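Local coordinates for N-acetylneuraminate lyase (Fusobacterium nucleatum subsp. nucleatum ATCC 25586, PDB 5ZKA), which belongs to the dihydrodipicolinate synthetase family of lyases and aldolases and is built on a TIM barrel of parallel strands wrapped in helices, at residues D196-A201 against G214-I219; G182-L187 against L208-L213; K19-A24 against R229-F234. All blocks are in the same frame, centred on the assembly; numbering follows the deposited sequence.

Contact 1 (D196-A201 against G214-I219); sequences DKLIFA and GVDGAI
Ile199 and Asp216 are joined by a pair of hydrogen bonds. The Ile199 N-H points to Asp216 OD2, 2.8 Å from N, and uses the anti lone pair of that oxygen. In return Asp216 N donates to Ile199 O at 2.7 Å, lying in the carbonyl plane. OD2 also takes a salt bridge from Arg191, whose guanidinium further bonds Lys197 O and Gly214 O, so the carboxylate is fixed from two quarters. Further along, Ala201 and Ala218 pair in parallel fashion: Ala201 N gives its hydrogen to Gly217 O at 3.0 Å, and Ile219 N closes on Ala201 O at 2.9 Å. Phe200 turns the edge of its ring to the Gly217-Ala218 peptide, CD1 standing 3.6 Å from Gly217 C, while Ile219 CD1 rests 3.7 Å from Phe200 CB. On the other face Ala201 and Ala218 bring their methyls together. Ile199 CG2 meets Val215 CG1 at 3.8 Å, the two side chains crossing at about a right angle. This is the parallel pairing of a beta-alpha-beta unit, with helix 207-212 between its strands. Helices 184-193 and 207-212 cover Val215, whereas Phe200 meets the ring of Tyr22 on strand 20-24, the next strand beyond 217-220.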
loop_
_atom_site.group_PDB
_atom_site.type_symbol
_atom_site.label_atom_id
_atom_site.label_comp_id
_atom_site.label_asym_id
_atom_site.label_seq_id
_atom_site.Cartn_x
_atom_site.Cartn_y
_atom_site.Cartn_z
ATOM N N ASP A 196 -6.463 19.906 5.684
ATOM C CA ASP A 196 -7.261 20.873 4.940
ATOM C C ASP A 196 -7.168 20.693 3.433
ATOM O O ASP A 196 -7.850 21.417 2.699
ATOM C CB ASP A 196 -6.843 22.303 5.302
ATOM C CG ASP A 196 -5.369 22.564 5.032
ATOM O OD1 ASP A 196 -4.559 21.618 5.176
ATOM O OD2 ASP A 196 -5.015 23.716 4.680
ATOM N N LYS A 197 -6.354 19.763 2.949
ATOM C CA LYS A 197 -6.139 19.596 1.517
ATOM C C LYS A 197 -6.880 18.363 1.010
ATOM O O LYS A 197 -7.217 17.450 1.773
ATOM C CB LYS A 197 -4.639 19.481 1.199
ATOM C CG LYS A 197 -3.804 20.665 1.684
ATOM C CD LYS A 197 -3.963 21.912 0.807
ATOM C CE LYS A 197 -3.232 23.103 1.416
ATOM N NZ LYS A 197 -3.225 24.310 0.520
ATOM N N LEU A 198 -7.142 18.346 -0.296
ATOM C CA LEU A 198 -7.789 17.200 -0.927
ATOM C C LEU A 198 -6.744 16.170 -1.317
ATOM O O LEU A 198 -5.710 16.509 -1.888
ATOM C CB LEU A 198 -8.554 17.625 -2.180
ATOM C CG LEU A 198 -9.676 18.633 -1.945
ATOM C CD1 LEU A 198 -9.962 19.378 -3.231
ATOM C CD2 LEU A 198 -10.920 17.889 -1.473
ATOM N N ILE A 199 -7.024 14.901 -1.045
ATOM C CA ILE A 199 -6.187 13.818 -1.539
ATOM C C ILE A 199 -7.059 12.892 -2.373
ATOM O O ILE A 199 -8.051 12.353 -1.871
ATOM C CB ILE A 199 -5.527 13.030 -0.405
ATOM C CG1 ILE A 199 -4.759 13.963 0.523
ATOM C CG2 ILE A 199 -4.637 11.939 -1.004
ATOM C CD1 ILE A 199 -4.256 13.251 1.767
ATOM N N PHE A 200 -6.672 12.691 -3.629
ATOM C CA PHE A 200 -7.356 11.785 -4.541
ATOM C C PHE A 200 -6.505 10.552 -4.798
ATOM O O PHE A 200 -5.358 10.667 -5.232
ATOM C CB PHE A 200 -7.656 12.485 -5.862
ATOM C CG PHE A 200 -8.642 13.591 -5.725
ATOM C CD1 PHE A 200 -9.999 13.313 -5.615
ATOM C CD2 PHE A 200 -8.220 14.907 -5.658
ATOM C CE1 PHE A 200 -10.915 14.332 -5.472
ATOM C CE2 PHE A 200 -9.133 15.925 -5.513
ATOM C CZ PHE A 200 -10.485 15.636 -5.420
ATOM N N ALA A 201 -7.087 9.374 -4.594
ATOM C CA ALA A 201 -6.377 8.145 -4.914
ATOM C C ALA A 201 -6.272 7.970 -6.422
ATOM O O ALA A 201 -7.257 8.145 -7.140
ATOM C CB ALA A 201 -7.094 6.941 -4.296
ATOM N N GLY A 214 -8.658 8.004 4.553
ATOM C CA GLY A 214 -9.267 9.320 4.514
ATOM C C GLY A 214 -9.089 10.114 3.237
ATOM O O GLY A 214 -9.246 11.342 3.276
ATOM N N VAL A 215 -8.792 9.473 2.101
ATOM C CA VAL A 215 -8.747 10.246 0.852
ATOM C C VAL A 215 -10.136 10.840 0.569
ATOM O O VAL A 215 -11.164 10.361 1.059
ATOM C CB VAL A 215 -8.256 9.426 -0.355
ATOM C CG1 VAL A 215 -6.825 8.953 -0.153
ATOM C CG2 VAL A 215 -9.181 8.252 -0.622
ATOM N N ASP A 216 -10.145 11.934 -0.190
ATOM C CA ASP A 216 -11.364 12.684 -0.477
ATOM C C ASP A 216 -12.040 12.222 -1.749
ATOM O O ASP A 216 -13.134 12.698 -2.071
ATOM C CB ASP A 216 -11.032 14.172 -0.555
ATOM C CG ASP A 216 -10.421 14.676 0.733
ATOM O OD1 ASP A 216 -11.193 14.936 1.678
ATOM O OD2 ASP A 216 -9.176 14.774 0.817
ATOM N N GLY A 217 -11.421 11.287 -2.454
ATOM C CA GLY A 217 -11.976 10.791 -3.695
ATOM C C GLY A 217 -10.930 9.989 -4.430
ATOM O O GLY A 217 -9.934 9.553 -3.842
ATOM N N ALA A 218 -11.162 9.813 -5.726
ATOM C CA ALA A 218 -10.277 9.006 -6.548
ATOM C C ALA A 218 -10.400 9.467 -7.989
ATOM O O ALA A 218 -11.463 9.916 -8.415
ATOM C CB ALA A 218 -10.616 7.510 -6.443
ATOM N N ILE A 219 -9.300 9.360 -8.726
ATOM C CA ILE A 219 -9.240 9.694 -10.147
ATOM C C ILE A 219 -8.653 8.477 -10.856
ATOM O O ILE A 219 -7.544 8.047 -10.521
ATOM C CB ILE A 219 -8.377 10.948 -10.383
ATOM C CG1 ILE A 219 -8.985 12.136 -9.652
ATOM C CG2 ILE A 219 -8.203 11.242 -11.866
ATOM C CD1 ILE A 219 -7.975 13.310 -9.433
#

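Contact 2 (G182-L187 against L208-L213); sequences GDFYLL and LPATVL
Phe184, which reaches over to Pro209, Ala210 and Leu213, opens a helix whose N-cap is Asp183. Asp183 OD1 accepts from Leu186 N at 3.1 Å, a straight bond that arrives from above the carboxylate plane, and more weakly from Tyr185 N. This cap ties down the first turn where Phe184 leaves it. With CG anti to its own carbonyl carbon (chi1 -77°), the Phe184 ring extends to the second helix and sets its edge there: CE2 is 3.5 Å from Ala210 N, near the ring plane. Also at the edge, CD2 meets Leu213 CD1 at 3.7 Å. Phe184 CE2 lies 3.7 Å from Pro209 CB as well. The Leu213 CD1 methyl sits 3.6 Å from Phe184 O. One turn on, Leu187 sends CD2 in beside it, 3.9 Å from Leu213 CD1 and 4.1 Å from Ala210 CB, so the Leu213 methyl neighbours both Phe184 and Leu187. Phe203 and an aromatic side chain of a neighbouring subunit also meet the Phe184 ring, which places this helix pair at the subunit contact. Side chains meet through carbon alone, while ring and methyl brush backbone N and O without bonding; cohesion is hydrophobic, and the polar capping stays within 182-187.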
loop_
_atom_site.group_PDB
_atom_site.type_symbol
_atom_site.label_atom_id
_atom_site.label_comp_id
_atom_site.label_asym_id
_atom_site.label_seq_id
_atom_site.Cartn_x
_atom_site.Cartn_y
_atom_site.Cartn_z
ATOM N N GLY A 182 2.099 3.851 -4.655
ATOM C CA GLY A 182 1.491 2.834 -3.814
ATOM C C GLY A 182 2.065 2.770 -2.408
ATOM O O GLY A 182 2.080 1.702 -1.789
ATOM N N ASP A 183 2.544 3.906 -1.898
ATOM C CA ASP A 183 3.178 4.008 -0.578
ATOM C C ASP A 183 2.114 4.468 0.420
ATOM O O ASP A 183 1.857 5.662 0.573
ATOM C CB ASP A 183 4.368 4.969 -0.638
ATOM C CG ASP A 183 5.091 5.095 0.690
ATOM O OD1 ASP A 183 4.568 4.600 1.713
ATOM O OD2 ASP A 183 6.199 5.687 0.719
ATOM N N PHE A 184 1.504 3.504 1.130
ATOM C CA PHE A 184 0.410 3.849 2.028
ATOM C C PHE A 184 0.881 4.376 3.377
ATOM O O PHE A 184 0.070 4.927 4.126
ATOM C CB PHE A 184 -0.528 2.636 2.206
ATOM C CG PHE A 184 -1.435 2.418 1.034
ATOM C CD1 PHE A 184 -0.935 1.934 -0.163
ATOM C CD2 PHE A 184 -2.782 2.718 1.120
ATOM C CE1 PHE A 184 -1.771 1.759 -1.265
ATOM C CE2 PHE A 184 -3.623 2.545 0.025
ATOM C CZ PHE A 184 -3.116 2.069 -1.165
ATOM N N TYR A 185 2.171 4.269 3.703
ATOM C CA TYR A 185 2.675 5.019 4.843
ATOM C C TYR A 185 2.730 6.507 4.509
ATOM O O TYR A 185 2.214 7.353 5.254
ATOM C CB TYR A 185 4.056 4.483 5.242
ATOM C CG TYR A 185 4.737 5.233 6.370
ATOM C CD1 TYR A 185 4.036 5.646 7.500
ATOM C CD2 TYR A 185 6.092 5.510 6.306
ATOM C CE1 TYR A 185 4.677 6.332 8.544
ATOM C CE2 TYR A 185 6.751 6.192 7.344
ATOM C CZ TYR A 185 6.037 6.596 8.458
ATOM O OH TYR A 185 6.690 7.275 9.473
ATOM N N LEU A 186 3.326 6.844 3.366
ATOM C CA LEU A 186 3.345 8.243 2.945
ATOM C C LEU A 186 1.925 8.788 2.789
ATOM O O LEU A 186 1.659 9.945 3.141
ATOM C CB LEU A 186 4.132 8.384 1.643
ATOM C CG LEU A 186 4.224 9.790 1.047
ATOM C CD1 LEU A 186 5.052 10.707 1.939
ATOM C CD2 LEU A 186 4.811 9.714 -0.358
ATOM N N LEU A 187 0.991 7.963 2.282
ATOM C CA LEU A 187 -0.386 8.428 2.126
ATOM C C LEU A 187 -0.979 8.819 3.471
ATOM O O LEU A 187 -1.606 9.873 3.600
ATOM C CB LEU A 187 -1.245 7.355 1.444
ATOM C CG LEU A 187 -2.746 7.669 1.300
ATOM C CD1 LEU A 187 -2.982 9.008 0.586
ATOM C CD2 LEU A 187 -3.503 6.523 0.608
ATOM N N LEU A 208 -10.097 0.763 -1.855
ATOM C CA LEU A 208 -10.590 0.511 -0.500
ATOM C C LEU A 208 -9.550 0.861 0.561
ATOM O O LEU A 208 -9.886 1.613 1.495
ATOM C CB LEU A 208 -11.075 -0.938 -0.384
ATOM C CG LEU A 208 -11.302 -1.465 1.033
ATOM C CD1 LEU A 208 -12.326 -0.639 1.794
ATOM C CD2 LEU A 208 -11.758 -2.918 0.939
ATOM N N PRO A 209 -8.302 0.379 0.499
ATOM C CA PRO A 209 -7.340 0.779 1.544
ATOM C C PRO A 209 -7.080 2.276 1.576
ATOM O O PRO A 209 -6.878 2.849 2.653
ATOM C CB PRO A 209 -6.070 -0.012 1.189
ATOM C CG PRO A 209 -6.266 -0.491 -0.223
ATOM C CD PRO A 209 -7.749 -0.659 -0.393
ATOM N N ALA A 210 -7.110 2.938 0.420
ATOM C CA ALA A 210 -6.966 4.391 0.396
ATOM C C ALA A 210 -8.150 5.082 1.061
ATOM O O ALA A 210 -7.974 6.075 1.774
ATOM C CB ALA A 210 -6.818 4.869 -1.050
ATOM N N THR A 211 -9.372 4.582 0.828
ATOM C CA THR A 211 -10.546 5.228 1.408
ATOM C C THR A 211 -10.481 5.258 2.935
ATOM O O THR A 211 -10.838 6.266 3.557
ATOM C CB THR A 211 -11.820 4.523 0.930
ATOM O OG1 THR A 211 -11.858 4.589 -0.500
ATOM C CG2 THR A 211 -13.054 5.223 1.481
ATOM N N VAL A 212 -10.019 4.175 3.566
ATOM C CA VAL A 212 -10.021 4.184 5.029
ATOM C C VAL A 212 -8.872 4.999 5.614
ATOM O O VAL A 212 -8.875 5.269 6.826
ATOM C CB VAL A 212 -10.011 2.750 5.597
ATOM C CG1 VAL A 212 -11.203 1.944 5.033
ATOM C CG2 VAL A 212 -8.674 2.041 5.329
ATOM N N LEU A 213 -7.894 5.401 4.801
ATOM C CA LEU A 213 -6.907 6.406 5.196
ATOM C C LEU A 213 -7.392 7.830 4.936
ATOM O O LEU A 213 -6.609 8.774 5.065
ATOM C CB LEU A 213 -5.582 6.181 4.458
ATOM C CG LEU A 213 -4.785 4.945 4.902
ATOM C CD1 LEU A 213 -3.490 4.839 4.115
ATOM C CD2 LEU A 213 -4.464 5.014 6.399
#

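Contact 3 (K19-A24 against R229-F234); sequences KGIYSA and RAKQIF
Ile21 is folded at its second torsion: CD1 is turned in between CA and CG2 (chi2 -66°) instead of extending away from CA, and the methyl comes to rest 4.0 Å from Phe234 CB. On the helix side, Phe234 holds CG opposite its backbone N (chi1 -170°), which swings the ring past Ile21 toward the start of the strand; there CE2 approaches Gly20 CA at 4.2 Å. The Ile21 and Phe234 side chains slide past each other in opposite directions. Both branches of Ile21 touch the helix. Its CG1 lies 3.6 Å from Lys231 CG, in the closest approach of the two segments, CD1 also sits 4.1 Å from Ala230 O, and CG2 faces Ala230 CB at 4.3 Å. Ala230, Lys231 and Phe234, on the helix face turned to the strand, all meet Ile21. Strand 20-24 is the first of the barrel, and helix 223-237 follows strand 217-220, its neighbour in the sheet. The contact therefore lays the helix after the eighth strand over the first, where a TIM barrel closes on itself. The axes of 20-24 and 229-234 run nearly antiparallel, 155° apart, and approach to 8.8 Å. Lys231 gives its aliphatic stem to Ile21 and then bends at its third torsion, so NZ ends at a salt bridge with Asp54 and a hydrogen bond to Lys52 O. Asp54 accepts from Ile21 N as well, which links the strand backbone and the lysine through one carboxylate. Tyr223 and Leu207 add packing against Ala230.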
loop_
_atom_site.group_PDB
_atom_site.type_symbol
_atom_site.label_atom_id
_atom_site.label_comp_id
_atom_site.label_asym_id
_atom_site.label_seq_id
_atom_site.Cartn_x
_atom_site.Cartn_y
_atom_site.Cartn_z
ATOM N N LYS A 19 -15.062 16.540 -3.688
ATOM C CA LYS A 19 -14.877 15.149 -3.297
ATOM C C LYS A 19 -15.571 14.213 -4.281
ATOM O O LYS A 19 -16.521 14.599 -4.966
ATOM C CB LYS A 19 -15.439 14.909 -1.896
ATOM C CG LYS A 19 -14.772 15.722 -0.805
ATOM C CD LYS A 19 -15.483 15.560 0.533
ATOM C CE LYS A 19 -14.558 14.953 1.579
ATOM N NZ LYS A 19 -15.219 14.898 2.915
ATOM N N GLY A 20 -15.090 12.970 -4.348
ATOM C CA GLY A 20 -15.822 11.919 -5.031
ATOM C C GLY A 20 -14.990 11.235 -6.096
ATOM O O GLY A 20 -13.763 11.382 -6.164
ATOM N N ILE A 21 -15.684 10.484 -6.951
ATOM C CA ILE A 21 -15.062 9.613 -7.945
ATOM C C ILE A 21 -14.986 10.349 -9.280
ATOM O O ILE A 21 -16.014 10.763 -9.821
ATOM C CB ILE A 21 -15.857 8.307 -8.091
ATOM C CG1 ILE A 21 -16.023 7.616 -6.733
ATOM C CG2 ILE A 21 -15.213 7.399 -9.115
ATOM C CD1 ILE A 21 -14.731 7.133 -6.131
ATOM N N TYR A 22 -13.771 10.502 -9.810
ATOM C CA TYR A 22 -13.519 11.156 -11.096
ATOM C C TYR A 22 -13.038 10.132 -12.118
ATOM O O TYR A 22 -12.065 9.415 -11.864
ATOM C CB TYR A 22 -12.430 12.232 -10.977
ATOM C CG TYR A 22 -12.803 13.486 -10.225
ATOM C CD1 TYR A 22 -13.075 13.444 -8.866
ATOM C CD2 TYR A 22 -12.820 14.723 -10.865
ATOM C CE1 TYR A 22 -13.406 14.586 -8.168
ATOM C CE2 TYR A 22 -13.140 15.879 -10.173
ATOM C CZ TYR A 22 -13.421 15.801 -8.821
ATOM O OH TYR A 22 -13.743 16.927 -8.115
ATOM N N SER A 23 -13.668 10.096 -13.291
ATOM C CA SER A 23 -13.088 9.339 -14.393
ATOM C C SER A 23 -11.976 10.152 -15.040
ATOM O O SER A 23 -12.169 11.327 -15.363
ATOM C CB SER A 23 -14.144 9.010 -15.450
ATOM O OG SER A 23 -14.982 7.945 -15.024
ATOM N N ALA A 24 -10.822 9.525 -15.244
ATOM C CA ALA A 24 -9.802 10.099 -16.113
ATOM C C ALA A 24 -10.283 9.869 -17.529
ATOM O O ALA A 24 -10.240 8.746 -18.045
ATOM C CB ALA A 24 -8.436 9.464 -15.862
ATOM N N ARG A 229 -19.288 0.394 -9.367
ATOM C CA ARG A 229 -18.642 -0.319 -8.262
ATOM C C ARG A 229 -17.710 0.595 -7.479
ATOM O O ARG A 229 -17.634 0.507 -6.248
ATOM C CB ARG A 229 -17.852 -1.520 -8.790
ATOM C CG ARG A 229 -18.695 -2.771 -9.079
ATOM C CD ARG A 229 -17.772 -3.957 -9.373
ATOM N NE ARG A 229 -18.542 -5.108 -9.822
ATOM C CZ ARG A 229 -18.755 -5.419 -11.095
ATOM N NH1 ARG A 229 -18.236 -4.654 -12.051
ATOM N NH2 ARG A 229 -19.500 -6.485 -11.409
ATOM N N ALA A 230 -16.988 1.475 -8.175
ATOM C CA ALA A 230 -16.031 2.344 -7.494
ATOM C C ALA A 230 -16.722 3.253 -6.489
ATOM O O ALA A 230 -16.231 3.438 -5.369
ATOM C CB ALA A 230 -15.261 3.181 -8.513
ATOM N N LYS A 231 -17.850 3.852 -6.875
ATOM C CA LYS A 231 -18.605 4.654 -5.919
ATOM C C LYS A 231 -19.109 3.804 -4.755
ATOM O O LYS A 231 -19.134 4.267 -3.609
ATOM C CB LYS A 231 -19.775 5.349 -6.618
ATOM C CG LYS A 231 -19.366 6.524 -7.476
ATOM C CD LYS A 231 -20.593 7.296 -7.944
ATOM C CE LYS A 231 -20.968 8.391 -6.971
ATOM N NZ LYS A 231 -21.789 9.412 -7.668
ATOM N N GLN A 232 -19.520 2.561 -5.025
ATOM C CA GLN A 232 -19.952 1.680 -3.938
ATOM C C GLN A 232 -18.821 1.450 -2.936
ATOM O O GLN A 232 -19.004 1.632 -1.727
ATOM C CB GLN A 232 -20.445 0.340 -4.500
ATOM C CG GLN A 232 -21.787 0.405 -5.210
ATOM C CD GLN A 232 -22.126 -0.883 -5.956
ATOM O OE1 GLN A 232 -21.269 -1.750 -6.159
ATOM N NE2 GLN A 232 -23.381 -1.007 -6.373
ATOM N N ILE A 233 -17.643 1.036 -3.421
ATOM C CA ILE A 233 -16.501 0.820 -2.520
ATOM C C ILE A 233 -16.271 2.055 -1.659
ATOM O O ILE A 233 -16.219 1.978 -0.423
ATOM C CB ILE A 233 -15.234 0.462 -3.315
ATOM C CG1 ILE A 233 -15.384 -0.876 -4.055
ATOM C CG2 ILE A 233 -14.004 0.452 -2.379
ATOM C CD1 ILE A 233 -14.307 -1.105 -5.147
ATOM N N PHE A 234 -16.165 3.218 -2.311
ATOM C CA PHE A 234 -15.902 4.479 -1.616
ATOM C C PHE A 234 -16.960 4.756 -0.552
ATOM O O PHE A 234 -16.634 5.005 0.613
ATOM C CB PHE A 234 -15.854 5.606 -2.651
ATOM C CG PHE A 234 -15.366 6.921 -2.115
ATOM C CD1 PHE A 234 -14.110 7.031 -1.538
ATOM C CD2 PHE A 234 -16.166 8.057 -2.207
ATOM C CE1 PHE A 234 -13.668 8.247 -1.051
ATOM C CE2 PHE A 234 -15.731 9.278 -1.726
ATOM C CZ PHE A 234 -14.484 9.376 -1.146
#

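Along the chain come 19-24, 182-187, 196-201, 208-213, 214-219 and 229-234: the segments of contacts 1 and 2 alternate, inside the long loop closed by contact 3. Centres of contacts 1 and 2 lie about 10 Å apart, those of 1 and 3 about 11 Å, those of 2 and 3 about 15 Å. Contacts 1 and 3 reach the same sheet through neighbouring strands 217-220 and 20-24; helix 207-212 of contact 2 lies in sequence between the two strands of contact 1, and helix 223-237 of contact 3 follows strand 217-220. Together they build one sector of the barrel wall, bordering Lys178, seen modified as KPI, whose flanking residues bond to the Phe200 backbone.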